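Side-chain contacts in heme-binding protein A / AI-2 binding protein A (Helicobacter pylori SS1, PDB 6OFQ), which binds peptides in the periplasm as the substrate-binding component of an ABC transporter, probably handing them to the membrane permease for uptake: residues R254-A257 with L258-G261; V320-Y323 with I324-Y328; D434-N437 with F438-L442; L467-K470 with A471-S475. All coordinates share one frame; numbering follows the deposited sequence.

Contact 1 (R254-A257 with L258-G261); sequences RALA and LRTG
The C-terminal turn of helix 251-259 closes in a Schellman motif, within which L256 meets R259 and T260. Methyl CD1 of L256 lies over one face of the R259 guanidinium, offset toward its rim, 3.8 Å from NH1. The arginine chain gets there by bending at chi3 (52°), after its CB and CG have passed the carbonyl of A255. Roughly across that methyl from the guanidinium, T260 brings CG2 to 4.1 Å from L256 CD1. T260 OG1 sits between two carbonyls, 3.4 Å from L256 O and 3.3 Å from A257 O; both bonds are weak, and which carbonyl takes the hydroxyl proton is not settled. The backbone bond is firmer: T260 N donates to L256 O at 2.9 Å. G261 then leaves the helix with positive phi (76°), a conformation that favours glycine, and its N bonds to L258 O at 3.0 Å. At the start of the turn R254 extends the other way, its guanidinium bonded to the carbonyls of I248 and T267. L258 packs on I283 of strand 283-288 and on P508 and L510 of strand 497-510, while R259 reaches Q276 and L277 of helix 274-278.

Contact 2 (V320-Y323 with I324-Y328); sequences VDDY and IKVIY
Apolar contact between Y323 and I327, one helical turn apart, carries most of this interaction. CG1 of I327 stands over one face of the Y323 ring, 3.8 Å from its centroid and 22° off the normal, a CH-pi contact displaced toward CE1, which it approaches to 3.5 Å. Y323 reaches this position because its CG is anti to the backbone N (chi1 -177°), which swings the ring outward and forward, over I327 in the following turn. Its CE2 also meets CE2 of Y328 at 3.8 Å; Y323 comes to the edge of the Y328 ring, near that ring's plane, and I327 CG2 covers one face of Y328. I327 therefore serves both tyrosines, with CG1 on one ring and CG2 on the other. A smaller apolar pair, V320 CG1 and I324 CD1, joins the turn before it.

All of this lies on helix 320-328, beside the mixed sheet that includes strands 332-334 and 497-510. Y323 and Y328 pack on strand 497-510, through L500 for the first and A501 and P503 for the second, and F390 meets the Y323 ring edge-to-face.

Polar contacts begin with a water shared by the two phenols, 2.6 Å from Y323 OH and 2.7 Å from Y328 OH, in the plane of the Y323 ring at its edge. The backbone bonds are helical from I324 to I327, I327 N donating to Y323 O at 2.8 Å and V326 N to D322 O; that of Y328 N to I324 O is weak. Among the charged groups, D321 OD1 forms a salt bridge with K334.

Contact 3 (D434-N437 with F438-L442); sequences DPDN and FLYTL
D436 and Y440 lie side by side and point the same way, with the carboxylate and ring planes only 15° apart. OD2 of D436 comes 3.4 Å from Y440 CB. T441 OG1 gathers two waters. The first lies 2.7 Å from T441 OG1 and donates to D436 OD1. The second lies 2.6 Å from T441 OG1 and accepts from N437 ND2. Water thus ties both D436 and N437 to T441. N437 sets its amide almost perpendicular to the F438 ring (88°). P435 CB meets L439 CD1 more loosely, at 4.1 Å.

In the backbone, D436 O accepts from both Y440 N and T441 N, the latter an i to i+5, pi-type bond nearly along the C=O axis. P435 O likewise takes F438 N and L439 N. D434, ahead of the turn leading into the helix, makes a capping bond: OD1 takes D436 N at 2.9 Å through the anti lone pair. R480 forms a salt bridge with D434 OD2, and N437 OD1 accepts from D431 N and W428 NE1.

K472 forms a salt bridge with D436 OD2 and a cation-pi contact with Y440. So close a lysine would be expected to offset the cost of burial and favour ionised D436.

Contact 4 (L467-K470 with A471-S475); sequences LLIK and AKRVS
The R473 guanidinium has I469 O over one face, and its NH2 lies 3.9 Å from CG2 of I469. The two side chains run side by side, pointing the same way: R473 folds at chi2 (-79°), which brings its chain back past the carbonyl of I469, with CG 3.4 Å from I469 O. The guanidinium has its polar partners outside this turn, NH1 being held by P171 O and by a salt bridge to E172.

K472 leaves the helix on a different course. Its CG touches L468 O at 3.4 Å and its CB touches I469 O, before the extended chain bends at chi4 to carry NZ away. CB of A471 rests against the carbonyl oxygens of L467 and L468, 3.6 Å from each O, and also packs on Y484 of helix 477-494.

This is the end of helix 462-473, and its hydrogen bonding changes there. A471 N still donates to L467 O at 2.9 Å, but the i to i+4 bonds of K472 and R473 are weak. Both amides also turn to the carbonyl three residues back: K472 N to I469 O, and R473 N to K470 O at 3.0 Å, each donor well above the carbonyl plane, as in a tightening last turn. L468 and I469 pack against helix 436-443.

K472 NZ forms a salt bridge with the same E172 that holds R473. This cluster would be expected to favour the ionised carboxylate of E172 and the protonated amine of K472.

Contacts 3 and 4 form one unit: their centres are about 11 Å apart, and K472 NZ of contact 4 lies 2.8 Å from D436 OD2 of contact 3, while L468 CD1 packs 3.3 Å from L439 O. The other two stand apart. Contact 2 is about 26 Å, centre to centre, from both contact 1 and contact 3, with nearest atoms about 12 Å apart. Contacts 1 and 4 are the most distant pair, about 47 Å between centres, on opposite sides of the chain's centre. Strand 497-510 is a shared neighbour of contacts 1 and 2, receiving L258 from one and both tyrosines from the other. Contact 3 is innermost, its centre about 12 Å from the chain's centre.

Contact 1 (R254-A257 with L258-G261)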
# COMPACT_ATOMS: atom_id res chain seq x y z
N ARG A 254 -16.02 16.11 0.70
CA ARG A 254 -16.09 14.89 1.51
C ARG A 254 -16.32 15.22 2.98
O ARG A 254 -17.17 14.60 3.62
CB ARG A 254 -14.79 14.07 1.26
CG ARG A 254 -14.83 12.59 1.63
CD ARG A 254 -13.47 11.89 1.50
NE ARG A 254 -12.84 12.26 0.25
CZ ARG A 254 -11.66 12.82 0.08
NH1 ARG A 254 -10.75 12.91 1.03
NH2 ARG A 254 -11.48 13.38 -1.09
N ALA A 255 -15.59 16.19 3.55
CA ALA A 255 -15.86 16.63 4.89
C ALA A 255 -17.23 17.24 5.09
O ALA A 255 -17.87 17.00 6.11
CB ALA A 255 -14.75 17.57 5.34
N LEU A 256 -17.71 17.97 4.08
CA LEU A 256 -19.08 18.46 4.19
C LEU A 256 -20.10 17.34 4.24
O LEU A 256 -21.07 17.36 5.04
CB LEU A 256 -19.41 19.42 3.04
CG LEU A 256 -20.84 20.00 3.06
CD1 LEU A 256 -21.15 20.75 4.34
CD2 LEU A 256 -20.92 20.84 1.77
N ALA A 257 -19.84 16.27 3.49
CA ALA A 257 -20.68 15.11 3.54
C ALA A 257 -20.65 14.42 4.93
O ALA A 257 -21.65 13.83 5.37
CB ALA A 257 -20.34 14.14 2.43
N LEU A 258 -19.52 14.48 5.64
CA LEU A 258 -19.49 14.00 7.00
C LEU A 258 -20.30 14.90 7.88
O LEU A 258 -21.06 14.40 8.73
CB LEU A 258 -18.05 13.90 7.50
CG LEU A 258 -17.94 13.30 8.88
CD1 LEU A 258 -18.27 11.80 8.93
CD2 LEU A 258 -16.51 13.46 9.39
N ARG A 259 -20.16 16.20 7.70
CA ARG A 259 -20.87 17.17 8.53
C ARG A 259 -22.38 17.05 8.37
O ARG A 259 -23.11 17.37 9.31
CB ARG A 259 -20.35 18.57 8.15
CG ARG A 259 -19.01 18.83 8.78
CD ARG A 259 -18.41 20.09 8.17
NE ARG A 259 -19.28 21.27 8.20
CZ ARG A 259 -19.15 22.29 7.36
NH1 ARG A 259 -18.24 22.20 6.38
NH2 ARG A 259 -19.91 23.38 7.49
N THR A 260 -22.87 16.70 7.20
CA THR A 260 -24.31 16.51 6.99
C THR A 260 -24.78 15.09 7.32
O THR A 260 -25.96 14.78 7.23
CB THR A 260 -24.71 16.84 5.54
OG1 THR A 260 -24.14 15.89 4.64
CG2 THR A 260 -24.35 18.24 5.12
N GLY A 261 -23.86 14.19 7.62
CA GLY A 261 -24.18 12.78 7.83
C GLY A 261 -24.44 11.93 6.61
O GLY A 261 -24.77 10.74 6.72

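Contact 2 (V320-Y323 with I324-Y328)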
# COMPACT_ATOMS: atom_id res chain seq x y z
N VAL A 320 11.55 21.48 4.59
CA VAL A 320 10.55 20.49 4.98
C VAL A 320 9.78 20.91 6.23
O VAL A 320 8.59 20.62 6.34
CB VAL A 320 11.15 19.05 5.10
CG1 VAL A 320 10.14 18.10 5.74
CG2 VAL A 320 11.59 18.57 3.73
N ASP A 321 10.43 21.58 7.19
CA ASP A 321 9.67 22.08 8.35
C ASP A 321 8.50 23.00 7.89
O ASP A 321 7.36 22.92 8.35
CB ASP A 321 10.53 22.81 9.37
CG ASP A 321 11.51 21.91 10.09
OD1 ASP A 321 11.25 20.72 10.31
OD2 ASP A 321 12.53 22.44 10.57
N ASP A 322 8.78 23.88 6.94
CA ASP A 322 7.75 24.76 6.38
C ASP A 322 6.71 24.01 5.58
O ASP A 322 5.50 24.25 5.63
CB ASP A 322 8.44 25.82 5.53
CG ASP A 322 7.53 26.97 5.19
OD1 ASP A 322 6.99 27.53 6.17
OD2 ASP A 322 7.49 27.37 4.02
N TYR A 323 7.17 23.01 4.81
CA TYR A 323 6.26 22.16 4.08
C TYR A 323 5.26 21.47 5.00
O TYR A 323 4.05 21.40 4.67
CB TYR A 323 7.07 21.16 3.25
CG TYR A 323 6.28 20.23 2.35
CD1 TYR A 323 5.97 20.58 1.08
CD2 TYR A 323 5.91 18.97 2.74
CE1 TYR A 323 5.21 19.77 0.27
CE2 TYR A 323 5.24 18.12 1.90
CZ TYR A 323 4.88 18.51 0.65
OH TYR A 323 4.14 17.66 -0.15
N ILE A 324 5.72 20.90 6.09
CA ILE A 324 4.85 20.29 7.05
C ILE A 324 3.81 21.25 7.63
O ILE A 324 2.66 20.87 7.79
CB ILE A 324 5.64 19.48 8.07
CG1 ILE A 324 6.22 18.27 7.29
CG2 ILE A 324 4.85 19.14 9.34
CD1 ILE A 324 7.23 17.53 8.14
N LYS A 325 4.25 22.47 7.95
CA LYS A 325 3.27 23.49 8.35
C LYS A 325 2.22 23.83 7.30
O LYS A 325 1.03 23.81 7.62
CB LYS A 325 4.07 24.74 8.76
CG LYS A 325 4.82 24.53 10.05
CD LYS A 325 5.60 25.71 10.61
CE LYS A 325 6.35 25.21 11.85
NZ LYS A 325 6.95 26.28 12.70
N VAL A 326 2.63 24.09 6.06
CA VAL A 326 1.73 24.43 4.97
C VAL A 326 0.83 23.35 4.46
O VAL A 326 -0.36 23.57 4.19
CB VAL A 326 2.51 24.97 3.74
CG1 VAL A 326 1.59 25.27 2.56
CG2 VAL A 326 3.18 26.24 4.20
N ILE A 327 1.43 22.20 4.17
CA ILE A 327 0.73 21.15 3.52
C ILE A 327 0.01 20.35 4.58
O ILE A 327 -1.07 19.85 4.32
CB ILE A 327 1.60 20.18 2.68
CG1 ILE A 327 2.12 20.82 1.40
CG2 ILE A 327 0.89 18.87 2.33
CD1 ILE A 327 2.30 22.32 1.35
N TYR A 328 0.66 20.07 5.69
CA TYR A 328 0.07 19.17 6.65
C TYR A 328 -0.51 19.80 7.88
O TYR A 328 -1.05 19.12 8.76
CB TYR A 328 1.11 18.09 7.08
CG TYR A 328 1.43 17.04 6.00
CD1 TYR A 328 0.57 16.01 5.68
CD2 TYR A 328 2.56 17.19 5.21
CE1 TYR A 328 0.82 15.14 4.63
CE2 TYR A 328 2.85 16.31 4.18
CZ TYR A 328 1.97 15.30 3.89
OH TYR A 328 2.34 14.44 2.87
O HOH W 1 3.81 15.28 0.73

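Contact 3 (D434-N437 with F438-L442)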
# COMPACT_ATOMS: atom_id res chain seq x y z
N ASP A 434 7.98 -4.22 8.77
CA ASP A 434 9.26 -4.84 8.50
C ASP A 434 9.91 -3.88 7.52
O ASP A 434 9.35 -3.55 6.46
CB ASP A 434 9.10 -6.22 7.87
CG ASP A 434 10.41 -6.99 7.84
OD1 ASP A 434 11.30 -6.54 7.12
OD2 ASP A 434 10.47 -8.06 8.52
N PRO A 435 11.14 -3.45 7.77
CA PRO A 435 11.85 -2.59 6.80
C PRO A 435 11.91 -3.11 5.38
O PRO A 435 11.99 -2.30 4.44
CB PRO A 435 13.24 -2.39 7.43
CG PRO A 435 13.00 -2.59 8.91
CD PRO A 435 12.01 -3.69 8.96
N ASP A 436 11.90 -4.42 5.22
CA ASP A 436 11.96 -4.97 3.87
C ASP A 436 10.87 -4.44 2.94
O ASP A 436 11.10 -4.19 1.74
CB ASP A 436 11.88 -6.50 3.92
CG ASP A 436 12.05 -7.16 2.56
OD1 ASP A 436 10.98 -7.43 1.96
OD2 ASP A 436 13.15 -7.47 2.18
N ASN A 437 9.70 -4.21 3.51
CA ASN A 437 8.48 -3.81 2.76
C ASN A 437 8.65 -2.38 2.19
O ASN A 437 7.85 -2.01 1.31
CB ASN A 437 7.26 -3.94 3.67
CG ASN A 437 5.95 -3.48 3.03
OD1 ASN A 437 5.37 -2.47 3.49
ND2 ASN A 437 5.46 -4.15 2.02
N PHE A 438 9.56 -1.58 2.76
CA PHE A 438 9.88 -0.28 2.19
C PHE A 438 11.18 -0.40 1.41
O PHE A 438 11.25 -0.05 0.20
CB PHE A 438 9.99 0.88 3.21
CG PHE A 438 8.68 1.26 3.90
CD1 PHE A 438 8.04 0.42 4.83
CD2 PHE A 438 8.19 2.55 3.72
CE1 PHE A 438 6.89 0.89 5.48
CE2 PHE A 438 7.03 2.97 4.37
CZ PHE A 438 6.40 2.15 5.27
N LEU A 439 12.26 -0.74 2.09
CA LEU A 439 13.56 -0.69 1.48
C LEU A 439 13.68 -1.62 0.28
O LEU A 439 14.21 -1.21 -0.76
CB LEU A 439 14.65 -1.01 2.48
CG LEU A 439 14.69 -0.08 3.71
CD1 LEU A 439 15.73 -0.63 4.70
CD2 LEU A 439 15.01 1.34 3.29
N TYR A 440 13.23 -2.86 0.35
CA TYR A 440 13.42 -3.76 -0.77
C TYR A 440 12.34 -3.57 -1.82
O TYR A 440 12.61 -3.46 -3.04
CB TYR A 440 13.49 -5.23 -0.32
CG TYR A 440 14.11 -6.12 -1.38
CD1 TYR A 440 15.49 -6.12 -1.50
CD2 TYR A 440 13.37 -6.88 -2.25
CE1 TYR A 440 16.13 -6.87 -2.47
CE2 TYR A 440 14.02 -7.67 -3.23
CZ TYR A 440 15.39 -7.61 -3.28
OH TYR A 440 16.17 -8.36 -4.20
N THR A 441 11.11 -3.44 -1.38
CA THR A 441 10.02 -3.36 -2.34
C THR A 441 10.07 -2.08 -3.16
O THR A 441 9.59 -2.08 -4.29
CB THR A 441 8.72 -3.45 -1.55
OG1 THR A 441 8.74 -4.67 -0.80
CG2 THR A 441 7.44 -3.51 -2.43
N LEU A 442 10.57 -0.98 -2.57
CA LEU A 442 10.54 0.34 -3.23
C LEU A 442 11.87 0.84 -3.71
O LEU A 442 11.93 1.76 -4.53
CB LEU A 442 9.92 1.44 -2.36
CG LEU A 442 8.60 1.02 -1.72
CD1 LEU A 442 8.17 2.11 -0.73
CD2 LEU A 442 7.48 0.75 -2.71
O HOH W 2 10.26 -6.95 -0.66
O HOH W 3 6.90 -6.11 0.41

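Contact 4 (L467-K470 with A471-S475)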
# COMPACT_ATOMS: atom_id res chain seq x y z
N LEU A 467 22.96 -5.28 0.97
CA LEU A 467 22.66 -5.31 2.40
C LEU A 467 21.25 -5.75 2.66
O LEU A 467 21.00 -6.50 3.63
CB LEU A 467 22.84 -3.92 3.03
CG LEU A 467 24.28 -3.46 3.23
CD1 LEU A 467 24.40 -1.96 3.46
CD2 LEU A 467 24.92 -4.16 4.39
N LEU A 468 20.31 -5.31 1.84
CA LEU A 468 18.93 -5.75 1.98
C LEU A 468 18.76 -7.25 1.76
O LEU A 468 17.98 -7.88 2.47
CB LEU A 468 17.98 -5.04 1.02
CG LEU A 468 18.02 -3.49 1.06
CD1 LEU A 468 16.90 -2.93 0.17
CD2 LEU A 468 17.89 -2.96 2.46
N ILE A 469 19.52 -7.80 0.83
CA ILE A 469 19.51 -9.23 0.60
C ILE A 469 20.08 -9.98 1.80
O ILE A 469 19.47 -10.95 2.26
CB ILE A 469 20.19 -9.57 -0.73
CG1 ILE A 469 19.41 -9.03 -1.95
CG2 ILE A 469 20.39 -11.11 -0.81
CD1 ILE A 469 20.23 -8.96 -3.21
N LYS A 470 21.21 -9.52 2.34
CA LYS A 470 21.69 -10.11 3.58
C LYS A 470 20.69 -10.08 4.69
O LYS A 470 20.55 -11.04 5.46
CB LYS A 470 22.94 -9.41 4.05
CG LYS A 470 24.13 -9.71 3.20
CD LYS A 470 25.37 -9.06 3.82
CE LYS A 470 26.57 -9.10 2.89
NZ LYS A 470 27.18 -10.43 3.04
N ALA A 471 19.98 -8.97 4.81
CA ALA A 471 19.00 -8.82 5.87
C ALA A 471 17.76 -9.69 5.71
O ALA A 471 17.11 -9.99 6.71
CB ALA A 471 18.54 -7.40 6.04
N LYS A 472 17.53 -10.25 4.54
CA LYS A 472 16.50 -11.26 4.41
C LYS A 472 16.94 -12.63 4.90
O LYS A 472 16.13 -13.48 5.31
CB LYS A 472 16.20 -11.45 2.93
CG LYS A 472 15.56 -10.27 2.26
CD LYS A 472 15.54 -10.49 0.77
CE LYS A 472 14.77 -9.45 -0.03
NZ LYS A 472 13.30 -9.48 0.24
N ARG A 473 18.26 -12.87 4.89
CA ARG A 473 18.78 -14.25 5.03
C ARG A 473 19.10 -14.63 6.44
O ARG A 473 19.41 -15.79 6.73
CB ARG A 473 20.03 -14.45 4.17
CG ARG A 473 19.82 -14.30 2.68
CD ARG A 473 19.22 -15.46 1.93
NE ARG A 473 18.96 -15.03 0.56
CZ ARG A 473 17.83 -14.45 0.13
NH1 ARG A 473 16.71 -14.31 0.89
NH2 ARG A 473 17.78 -14.03 -1.11
N VAL A 474 18.99 -13.69 7.37
CA VAL A 474 19.02 -13.97 8.79
C VAL A 474 17.72 -13.53 9.44
O VAL A 474 17.09 -12.57 8.97
CB VAL A 474 20.20 -13.26 9.50
CG1 VAL A 474 21.49 -13.91 9.02
CG2 VAL A 474 20.25 -11.77 9.24
N SER A 475 17.25 -14.21 10.45
CA SER A 475 15.94 -13.94 11.05
C SER A 475 16.04 -13.12 12.35
O SER A 475 15.08 -12.43 12.73
CB SER A 475 15.17 -15.27 11.25
OG SER A 475 15.93 -16.08 12.14